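Local coordinates for protein serine--tRNA ligase, cytoplasmic (Candida albicans, PDB 3QO8) that attaches serine to tRNA(Ser) in two steps, first activating it with ATP to seryl-AMP and then passing it to the acceptor end of the tRNA, at residues A272-C277 and E299-F304; L207-M212 and E248-A253. All coordinates share one frame; numbering follows the deposited sequence.

Overall arrangement
Both contacts are buried in the class II catalytic core, their centres about 8 Å apart, and both reach the same mixed sheet through neighbouring strands. Contact 2 comes first along the chain: it sets the end of strand 205-208 and the loop after it against helix 248-252, which packs against the sheet. Contact 1 follows, pairing strand 269-278 with strand 297-307. Strand 205-208 runs parallel to strand 269-278 at its other edge, bonded through Leu207 to Ala272 and Tyr274. Each contact sends a glutamate to the amino group of the bound seryl-sulfamoyl adenosine, Glu248 in one of its two modelled conformers, and each touches the second subunit, so the serine pocket lies near the dimer interface.

Contact 1 of 2, residues A272-C277 and E299-F304. With SSA (5'-O-(N-(L-seryl)-sulfamoyl)adenosine), chain B.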
ATOM      1  N   ALA A 272       1.128 -11.684  15.118  1.00 13.88           N
ATOM      2  CA  ALA A 272       0.504 -12.060  13.865  1.00 17.36           C
ATOM      3  C   ALA A 272       0.459 -10.794  13.015  1.00 20.84           C
ATOM      4  O   ALA A 272      -0.486  -9.993  13.107  1.00 14.29           O
ATOM      5  CB  ALA A 272      -0.890 -12.598  14.125  1.00 15.95           C
ATOM      6  N   GLY A 273       1.498 -10.601  12.207  1.00 11.97           N
ATOM      7  CA  GLY A 273       1.632  -9.389  11.421  1.00 11.55           C
ATOM      8  C   GLY A 273       0.749  -9.434  10.197  1.00 17.98           C
ATOM      9  O   GLY A 273       0.596 -10.478   9.591  1.00 19.57           O
ATOM     10  N   TYR A 274       0.154  -8.305   9.840  1.00 14.29           N
ATOM     11  CA  TYR A 274      -0.609  -8.223   8.602  1.00 13.06           C
ATOM     12  C   TYR A 274      -0.270  -6.933   7.879  1.00 20.13           C
ATOM     13  O   TYR A 274      -0.260  -5.850   8.484  1.00 15.66           O
ATOM     14  CB  TYR A 274      -2.125  -8.291   8.858  1.00 14.74           C
ATOM     15  CG  TYR A 274      -2.911  -7.806   7.657  1.00 13.74           C
ATOM     16  CD1 TYR A 274      -2.804  -8.462   6.429  1.00 14.84           C
ATOM     17  CD2 TYR A 274      -3.704  -6.676   7.722  1.00 17.40           C
ATOM     18  CE1 TYR A 274      -3.480  -8.020   5.316  1.00 16.59           C
ATOM     19  CE2 TYR A 274      -4.411  -6.229   6.595  1.00 21.57           C
ATOM     20  CZ  TYR A 274      -4.286  -6.907   5.397  1.00 18.39           C
ATOM     21  OH  TYR A 274      -4.958  -6.492   4.265  1.00 17.75           O
ATOM     22  N   SER A 275       0.012  -7.043   6.587  1.00 14.39           N
ATOM     23  CA  SER A 275       0.231  -5.851   5.783  1.00 14.22           C
ATOM     24  C   SER A 275       0.142  -6.248   4.329  1.00 16.31           C
ATOM     25  O   SER A 275       0.236  -7.431   3.997  1.00 12.70           O
ATOM     26  CB  SER A 275       1.624  -5.276   6.052  1.00 16.16           C
ATOM     27  OG  SER A 275       2.633  -6.109   5.462  1.00 13.92           O
ATOM     28  N   SER A 276      -0.031  -5.263   3.463  1.00 11.40           N
ATOM     29  CA  SER A 276       0.343  -5.445   2.069  1.00 13.80           C
ATOM     30  C   SER A 276       1.872  -5.401   1.973  1.00 17.68           C
ATOM     31  O   SER A 276       2.543  -4.883   2.880  1.00 15.49           O
ATOM     32  CB  SER A 276      -0.301  -4.384   1.181  1.00 15.44           C
ATOM     33  OG  SER A 276      -1.687  -4.665   1.048  1.00 18.83           O
ATOM     34  N   CYS A 277       2.398  -5.958   0.885  1.00 12.98           N
ATOM     35  CA  CYS A 277       3.833  -6.111   0.652  1.00 14.13           C
ATOM     36  C   CYS A 277       4.114  -5.729  -0.784  1.00 13.82           C
ATOM     37  O   CYS A 277       3.349  -6.080  -1.681  1.00 18.60           O
ATOM     38  CB  CYS A 277       4.259  -7.570   0.888  1.00 10.42           C
ATOM     39  SG  CYS A 277       3.771  -8.196   2.526  1.00 16.79           S
ATOM     40  N   GLU A 299      -0.852  -9.368  -0.172  1.00 14.90           N
ATOM     41  CA  GLU A 299      -1.051  -9.369   1.283  1.00 13.66           C
ATOM     42  C   GLU A 299      -0.391 -10.577   1.944  1.00 17.20           C
ATOM     43  O   GLU A 299      -0.268 -11.635   1.331  1.00 13.13           O
ATOM     44  CB  GLU A 299      -2.545  -9.331   1.633  1.00 10.12           C
ATOM     45  CG  GLU A 299      -3.202  -7.948   1.357  1.00 14.36           C
ATOM     46  CD  GLU A 299      -3.260  -7.628  -0.128  1.00 21.32           C
ATOM     47  OE1 GLU A 299      -3.971  -8.344  -0.860  1.00 18.53           O
ATOM     48  OE2 GLU A 299      -2.596  -6.664  -0.561  1.00 19.21           O
ATOM     49  N   LYS A 300       0.019 -10.426   3.200  1.00 14.77           N
ATOM     50  CA  LYS A 300       0.679 -11.523   3.897  1.00 12.73           C
ATOM     51  C   LYS A 300       0.407 -11.446   5.392  1.00 13.83           C
ATOM     52  O   LYS A 300       0.571 -10.386   6.015  1.00 14.32           O
ATOM     53  CB  LYS A 300       2.197 -11.518   3.624  1.00  9.70           C
ATOM     54  CG  LYS A 300       2.968 -12.681   4.316  1.00  9.40           C
ATOM     55  CD  LYS A 300       4.425 -12.842   3.778  1.00  9.64           C
ATOM     56  CE  LYS A 300       5.236 -11.530   3.879  1.00 17.20           C
ATOM     57  NZ  LYS A 300       5.164 -10.909   5.236  1.00 14.75           N
ATOM     58  N   ILE A 301      -0.041 -12.566   5.947  1.00 12.74           N
ATOM     59  CA  ILE A 301      -0.048 -12.778   7.382  1.00 14.68           C
ATOM     60  C   ILE A 301       1.290 -13.405   7.778  1.00 20.35           C
ATOM     61  O   ILE A 301       1.660 -14.476   7.292  1.00 16.15           O
ATOM     62  CB  ILE A 301      -1.210 -13.688   7.828  1.00 16.50           C
ATOM     63  CG1 ILE A 301      -2.554 -13.105   7.354  1.00 18.18           C
ATOM     64  CG2 ILE A 301      -1.178 -13.877   9.350  1.00 13.51           C
ATOM     65  CD1 ILE A 301      -2.747 -11.631   7.725  1.00 16.09           C
ATOM     66  N   GLU A 302       1.987 -12.722   8.681  1.00 18.70           N
ATOM     67  CA  GLU A 302       3.354 -13.012   9.069  1.00 18.25           C
ATOM     68  C   GLU A 302       3.402 -13.436  10.540  1.00 24.39           C
ATOM     69  O   GLU A 302       2.731 -12.838  11.385  1.00 19.93           O
ATOM     70  CB  GLU A 302       4.169 -11.712   8.921  1.00 14.31           C
ATOM     71  CG  GLU A 302       5.641 -11.826   9.305  1.00 19.46           C
ATOM     72  CD  GLU A 302       6.470 -12.547   8.246  1.00 20.09           C
ATOM     73  OE1 GLU A 302       5.872 -13.052   7.267  1.00 16.42           O
ATOM     74  OE2 GLU A 302       7.722 -12.596   8.387  1.00 16.97           O
ATOM     75  N   GLN A 303       4.190 -14.459  10.854  1.00 18.41           N
ATOM     76  CA  GLN A 303       4.540 -14.738  12.249  1.00 15.47           C
ATOM     77  C   GLN A 303       5.815 -13.985  12.589  1.00 19.62           C
ATOM     78  O   GLN A 303       6.822 -14.124  11.892  1.00 19.41           O
ATOM     79  CB  GLN A 303       4.835 -16.226  12.460  1.00 18.16           C
ATOM     80  CG  GLN A 303       3.703 -17.158  12.166  1.00 17.42           C
ATOM     81  CD  GLN A 303       4.106 -18.596  12.442  1.00 22.37           C
ATOM     82  OE1 GLN A 303       4.356 -18.966  13.584  1.00 19.47           O
ATOM     83  NE2 GLN A 303       4.197 -19.399  11.392  1.00 19.72           N
ATOM     84  N   PHE A 304       5.800 -13.192  13.654  1.00 16.79           N
ATOM     85  CA  PHE A 304       7.041 -12.571  14.081  1.00 13.58           C
ATOM     86  C   PHE A 304       7.180 -12.756  15.581  1.00 19.19           C
ATOM     87  O   PHE A 304       6.274 -12.414  16.349  1.00 18.57           O
ATOM     88  CB  PHE A 304       7.139 -11.080  13.715  1.00 16.10           C
ATOM     89  CG  PHE A 304       8.510 -10.494  13.999  1.00 15.61           C
ATOM     90  CD1 PHE A 304       9.495 -10.490  13.013  1.00 22.16           C
ATOM     91  CD2 PHE A 304       8.832 -10.028  15.259  1.00 18.07           C
ATOM     92  CE1 PHE A 304      10.760  -9.987  13.273  1.00 20.87           C
ATOM     93  CE2 PHE A 304      10.105  -9.526  15.536  1.00 20.85           C
ATOM     94  CZ  PHE A 304      11.068  -9.507  14.546  1.00 20.61           C
TER
HETATM   95  N10 SSA B 486       9.233 -12.163   6.237  1.00 14.59           N
HETATM   96  CA  SSA B 486       9.619 -13.382   5.530  1.00 22.33           C
HETATM   97  CB  SSA B 486       8.702 -14.535   5.936  1.00 20.82           C
HETATM   98  OG  SSA B 486       7.377 -14.337   5.404  1.00 20.31           O
HETATM   99  C9  SSA B 486       9.553 -13.169   4.044  1.00 23.30           C
HETATM  100  O9  SSA B 486       9.111 -12.132   3.564  1.00 18.85           O
HETATM  101  N8  SSA B 486       9.994 -14.172   3.291  1.00 16.25           N
HETATM  102  S1  SSA B 486       9.727 -14.263   1.714  1.00 20.78           S
HETATM  103  O1S SSA B 486      10.465 -13.290   0.960  1.00 18.88           O
HETATM  104  O2S SSA B 486      10.065 -15.577   1.277  1.00 19.97           O
HETATM  105  O5' SSA B 486       8.223 -14.078   1.437  1.00 18.15           O
HETATM  106  C5' SSA B 486       7.253 -14.856   2.117  1.00 15.62           C
HETATM  107  C4' SSA B 486       6.246 -15.410   1.104  1.00 18.17           C
HETATM  108  O4' SSA B 486       5.563 -14.384   0.372  1.00 18.07           O
HETATM  109  C3' SSA B 486       6.869 -16.275   0.032  1.00 17.98           C
HETATM  110  O3' SSA B 486       7.150 -17.581   0.557  1.00 17.45           O
HETATM  111  C2' SSA B 486       5.769 -16.264  -1.023  1.00 19.10           C
HETATM  112  O2' SSA B 486       4.719 -17.182  -0.663  1.00 18.77           O
HETATM  113  C1' SSA B 486       5.204 -14.847  -0.924  1.00 15.27           C
HETATM  114  N9  SSA B 486       5.819 -13.976  -1.946  1.00 18.06           N
HETATM  115  C8  SSA B 486       7.093 -13.554  -1.989  1.00 17.51           C
HETATM  116  N7  SSA B 486       7.257 -12.789  -3.090  1.00 17.60           N
HETATM  117  C5  SSA B 486       6.070 -12.737  -3.724  1.00 20.02           C
HETATM  118  C6  SSA B 486       5.635 -12.106  -4.873  1.00 18.94           C
HETATM  119  N6  SSA B 486       6.511 -11.367  -5.588  1.00 15.67           N
HETATM  120  N1  SSA B 486       4.345 -12.242  -5.258  1.00 15.97           N
HETATM  121  C2  SSA B 486       3.493 -12.980  -4.537  1.00 19.65           C
HETATM  122  N3  SSA B 486       3.885 -13.594  -3.412  1.00 16.94           N
HETATM  123  C4  SSA B 486       5.170 -13.493  -3.001  1.00 16.74           C
HETATM  124  O   HOH W   1       2.849  -8.827   5.924  1.00 16.36           O
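Ser276 and Glu299 face each other in a non-hydrogen-bonded antiparallel pair, and Ser276 OG donates to Glu299 OE2 at 2.7 Å, on the anti side of the carboxylate. A turn about CB-CG of the glutamate (chi2 67°) brings the carboxylate round to the serine, whose OG lies close to its plane. That same CG touches the edge of the Tyr274 ring near the hydroxyl, while Ile301 CD1 packs 3.4 Å from Tyr274 CD1. Glu299 OE1 is held by Asn188 and by Gln208 of the second subunit.

On the opposite face, Lys300 can be followed outward. Its CB lies 3.8 Å from Cys277 SG. With CG anti to the backbone N (chi1 -179°), the chain sets off straight and then turns twice; CD comes up to the serine hydroxyl OG and C5' of the ligand, and CE lies between that OG and Cys277 SG. The turns bring NZ to Glu302 OE1 at 3.0 Å, a salt bridge in which NZ approaches OE1 from above the carboxylate plane. NZ also bonds to Thr246 OG1 and to a water that in turn donates to Ser275 OG and to Lys300 O.

Glu302 takes the ligand with both oxygens: OE1 accepts from SSA OG and OE2 from SSA N10, each at 2.7 Å. By holding OE1 in place, Lys300 acts as a second-shell support for Glu302. The backbone of Glu302 is anchored as well, because Glu302 N donates to Gly273 O at 2.8 Å and Gly273 N returns the bond to Glu302 O. Gly273 has no side chain to crowd Glu302 CB on this face. One strand of the antiparallel pair thus presents Lys300 and Glu302 to the ligand, as in the antiparallel active-site sheet of class II aminoacyl-tRNA synthetases.

Contact 2 of 2, residues L207-M212 and E248-A253; sequences LQAPVM and EQPISA. With SSA (5'-O-(N-(L-seryl)-sulfamoyl)adenosine), chain B.
Ala209 CB sits against the ring of Pro250, 3.5 Å from its CG, in a largely apolar meeting with no hydrogen bond between the 207-212 segment and helix 248-252. Beside it Leu207 and Ile251 reach toward each other tip to tip, with Leu207 CD2 4.0 Å from Ile251 CG1. The first torsion of Leu207 (chi1 -172°) turns CG away from its own backbone N and sends the isopropyl end out to the helix, where CD2 also lies near CG2 and CD1 of the isoleucine. Ile251 CG1 touches Ala209 CB too, so this one methylene serves both neighbours.

Hydrogen bonds stay within the helix or lead elsewhere. Ser252 OG donates to Gln249 O at 2.8 Å and also bonds to Thr221 OG1. From the start of the helix Glu248 extends away from the 207-212 segment to the ligand; in the conformer described, one of two modelled, its OE1 accepts from SSA N10 at 2.8 Å and Gln377 holds OE2. The 207-212 segment also meets the second subunit, with Leu207 and Gln208 in an antiparallel ladder that carries the sheet across the interface.

One polar atom buried here lacks a partner in the model: Pro210 O, 3.7 Å from Pro250 CG. Between the two segments nothing but van der Waals contact holds the helix, while its polar groups bond to other partners, the ligand among them.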
ATOM      1  N   LEU A 207      -1.213  -7.573  14.600  1.00 14.85           N
ATOM      2  CA  LEU A 207      -0.520  -6.299  14.488  1.00 15.47           C
ATOM      3  C   LEU A 207      -0.504  -5.882  13.034  1.00 23.03           C
ATOM      4  O   LEU A 207       0.177  -6.514  12.232  1.00 19.74           O
ATOM      5  CB  LEU A 207       0.906  -6.450  15.017  1.00 14.84           C
ATOM      6  CG  LEU A 207       1.756  -5.196  15.170  1.00 20.89           C
ATOM      7  CD1 LEU A 207       1.084  -4.225  16.136  1.00 16.55           C
ATOM      8  CD2 LEU A 207       3.150  -5.562  15.646  1.00 16.70           C
ATOM      9  N   GLN A 208      -1.253  -4.835  12.687  1.00 17.28           N
ATOM     10  CA  GLN A 208      -1.226  -4.334  11.316  1.00 16.63           C
ATOM     11  C   GLN A 208      -0.170  -3.268  11.172  1.00 19.98           C
ATOM     12  O   GLN A 208      -0.229  -2.221  11.820  1.00 16.80           O
ATOM     13  CB  GLN A 208      -2.575  -3.782  10.868  1.00 16.51           C
ATOM     14  CG  GLN A 208      -2.562  -3.303   9.394  1.00 18.09           C
ATOM     15  CD  GLN A 208      -3.944  -2.880   8.920  1.00 19.98           C
ATOM     16  OE1 GLN A 208      -4.944  -3.411   9.384  1.00 22.94           O
ATOM     17  NE2 GLN A 208      -4.004  -1.921   8.009  1.00 21.60           N
ATOM     18  N   ALA A 209       0.802  -3.541  10.316  1.00 14.54           N
ATOM     19  CA  ALA A 209       1.969  -2.682  10.192  1.00 13.35           C
ATOM     20  C   ALA A 209       1.765  -1.644   9.105  1.00 16.62           C
ATOM     21  O   ALA A 209       1.080  -1.908   8.113  1.00 18.78           O
ATOM     22  CB  ALA A 209       3.219  -3.554   9.870  1.00 12.34           C
ATOM     23  N   PRO A 210       2.386  -0.470   9.267  1.00 14.82           N
ATOM     24  CA  PRO A 210       2.374   0.522   8.188  1.00 17.96           C
ATOM     25  C   PRO A 210       3.203  -0.010   7.023  1.00 18.78           C
ATOM     26  O   PRO A 210       4.116  -0.802   7.245  1.00 13.94           O
ATOM     27  CB  PRO A 210       3.062   1.730   8.825  1.00 19.31           C
ATOM     28  CG  PRO A 210       3.946   1.137   9.886  1.00 21.03           C
ATOM     29  CD  PRO A 210       3.196  -0.035  10.421  1.00 18.23           C
ATOM     30  N   VAL A 211       2.880   0.385   5.800  1.00 16.97           N
ATOM     31  CA  VAL A 211       3.600  -0.138   4.637  1.00 12.12           C
ATOM     32  C   VAL A 211       4.679   0.801   4.123  1.00 14.43           C
ATOM     33  O   VAL A 211       5.339   0.508   3.115  1.00 16.40           O
ATOM     34  CB  VAL A 211       2.644  -0.489   3.473  1.00 18.42           C
ATOM     35  CG1 VAL A 211       1.702  -1.598   3.898  1.00 14.99           C
ATOM     36  CG2 VAL A 211       1.870   0.744   3.013  1.00 15.89           C
ATOM     37  N   MET A 212       4.847   1.933   4.808  1.00 18.12           N
ATOM     38  CA  MET A 212       5.965   2.835   4.545  1.00 18.41           C
ATOM     39  C   MET A 212       6.893   2.864   5.749  1.00 20.86           C
ATOM     40  O   MET A 212       6.440   2.787   6.894  1.00 22.05           O
ATOM     41  CB  MET A 212       5.469   4.256   4.290  1.00 24.93           C
ATOM     42  CG  MET A 212       4.705   4.409   3.004  1.00 24.83           C
ATOM     43  SD  MET A 212       4.328   6.132   2.684  1.00 29.63           S
ATOM     44  CE  MET A 212       3.234   5.956   1.272  1.00 27.15           C
ATOM     45  N   GLU A 248       7.563  -8.149   8.229  0.55 16.68           N
ATOM     46  CA  GLU A 248       8.759  -8.478   8.996  0.55 17.28           C
ATOM     47  C   GLU A 248       9.577  -7.218   9.259  0.55 17.55           C
ATOM     48  O   GLU A 248      10.094  -7.006  10.353  0.55 17.16           O
ATOM     49  CB  GLU A 248       9.618  -9.495   8.235  0.55 13.73           C
ATOM     50  CG  GLU A 248      10.903  -9.888   8.950  0.55 17.98           C
ATOM     51  CD  GLU A 248      11.985 -10.446   8.011  0.55 25.63           C
ATOM     52  OE1 GLU A 248      11.658 -11.069   6.966  0.55 13.47           O
ATOM     53  OE2 GLU A 248      13.178 -10.245   8.332  0.55 23.04           O
ATOM     54  N   GLN A 249       9.691  -6.379   8.240  1.00 16.15           N
ATOM     55  CA  GLN A 249      10.534  -5.195   8.325  1.00 20.56           C
ATOM     56  C   GLN A 249      10.083  -4.205   9.412  1.00 20.74           C
ATOM     57  O   GLN A 249      10.838  -3.938  10.351  1.00 16.93           O
ATOM     58  CB  GLN A 249      10.701  -4.558   6.946  1.00 22.19           C
ATOM     59  CG  GLN A 249      11.672  -5.366   6.081  1.00 19.82           C
ATOM     60  CD  GLN A 249      11.461  -5.185   4.580  1.00 23.73           C
ATOM     61  OE1 GLN A 249      10.465  -4.617   4.133  1.00 19.47           O
ATOM     62  NE2 GLN A 249      12.410  -5.678   3.795  1.00 24.96           N
ATOM     63  N   PRO A 250       8.846  -3.680   9.315  1.00 14.83           N
ATOM     64  CA  PRO A 250       8.454  -2.727  10.368  1.00 21.08           C
ATOM     65  C   PRO A 250       8.235  -3.397  11.735  1.00 17.58           C
ATOM     66  O   PRO A 250       8.524  -2.803  12.768  1.00 15.89           O
ATOM     67  CB  PRO A 250       7.143  -2.103   9.833  1.00 13.56           C
ATOM     68  CG  PRO A 250       6.585  -3.116   8.843  1.00 12.42           C
ATOM     69  CD  PRO A 250       7.840  -3.799   8.242  1.00 14.83           C
ATOM     70  N   ILE A 251       7.752  -4.631  11.745  1.00 15.27           N
ATOM     71  CA  ILE A 251       7.501  -5.300  13.011  1.00 16.26           C
ATOM     72  C   ILE A 251       8.818  -5.637  13.721  1.00 15.83           C
ATOM     73  O   ILE A 251       8.896  -5.613  14.946  1.00 18.93           O
ATOM     74  CB  ILE A 251       6.597  -6.548  12.820  1.00 16.49           C
ATOM     75  CG1 ILE A 251       5.219  -6.104  12.303  1.00 15.75           C
ATOM     76  CG2 ILE A 251       6.499  -7.344  14.136  1.00 15.10           C
ATOM     77  CD1 ILE A 251       4.208  -7.240  12.011  1.00 13.48           C
ATOM     78  N   SER A 252       9.869  -5.935  12.961  1.00 16.66           N
ATOM     79  CA  SER A 252      11.163  -6.190  13.589  1.00 21.50           C
ATOM     80  C   SER A 252      11.649  -4.921  14.302  1.00 23.20           C
ATOM     81  O   SER A 252      12.329  -4.995  15.323  1.00 23.02           O
ATOM     82  CB  SER A 252      12.211  -6.678  12.574  1.00 19.53           C
ATOM     83  OG  SER A 252      12.648  -5.623  11.729  1.00 19.66           O
ATOM     84  N   ALA A 253      11.282  -3.755  13.771  1.00 18.27           N
ATOM     85  CA  ALA A 253      11.704  -2.490  14.378  1.00 18.16           C
ATOM     86  C   ALA A 253      10.748  -2.009  15.469  1.00 23.75           C
ATOM     87  O   ALA A 253      11.008  -1.001  16.116  1.00 21.86           O
ATOM     88  CB  ALA A 253      11.856  -1.417  13.318  1.00 19.07           C
TER
HETATM   89  N10 SSA B 486       9.233 -12.163   6.237  1.00 14.59           N
HETATM   90  CA  SSA B 486       9.619 -13.382   5.530  1.00 22.33           C
HETATM   91  CB  SSA B 486       8.702 -14.535   5.936  1.00 20.82           C
HETATM   92  OG  SSA B 486       7.377 -14.337   5.404  1.00 20.31           O
HETATM   93  C9  SSA B 486       9.553 -13.169   4.044  1.00 23.30           C
HETATM   94  O9  SSA B 486       9.111 -12.132   3.564  1.00 18.85           O
HETATM   95  N8  SSA B 486       9.994 -14.172   3.291  1.00 16.25           N
HETATM   96  S1  SSA B 486       9.727 -14.263   1.714  1.00 20.78           S
HETATM   97  O1S SSA B 486      10.465 -13.290   0.960  1.00 18.88           O
HETATM   98  O2S SSA B 486      10.065 -15.577   1.277  1.00 19.97           O
HETATM   99  O5' SSA B 486       8.223 -14.078   1.437  1.00 18.15           O
HETATM  100  C5' SSA B 486       7.253 -14.856   2.117  1.00 15.62           C
HETATM  101  C4' SSA B 486       6.246 -15.410   1.104  1.00 18.17           C
HETATM  102  O4' SSA B 486       5.563 -14.384   0.372  1.00 18.07           O
HETATM  103  C3' SSA B 486       6.869 -16.275   0.032  1.00 17.98           C
HETATM  104  O3' SSA B 486       7.150 -17.581   0.557  1.00 17.45           O
HETATM  105  C2' SSA B 486       5.769 -16.264  -1.023  1.00 19.10           C
HETATM  106  O2' SSA B 486       4.719 -17.182  -0.663  1.00 18.77           O
HETATM  107  C1' SSA B 486       5.204 -14.847  -0.924  1.00 15.27           C
HETATM  108  N9  SSA B 486       5.819 -13.976  -1.946  1.00 18.06           N
HETATM  109  C8  SSA B 486       7.093 -13.554  -1.989  1.00 17.51           C
HETATM  110  N7  SSA B 486       7.257 -12.789  -3.090  1.00 17.60           N
HETATM  111  C5  SSA B 486       6.070 -12.737  -3.724  1.00 20.02           C
HETATM  112  C6  SSA B 486       5.635 -12.106  -4.873  1.00 18.94           C
HETATM  113  N6  SSA B 486       6.511 -11.367  -5.588  1.00 15.67           N
HETATM  114  N1  SSA B 486       4.345 -12.242  -5.258  1.00 15.97           N
HETATM  115  C2  SSA B 486       3.493 -12.980  -4.537  1.00 19.65           C
HETATM  116  N3  SSA B 486       3.885 -13.594  -3.412  1.00 16.94           N
HETATM  117  C4  SSA B 486       5.170 -13.493  -3.001  1.00 16.74           C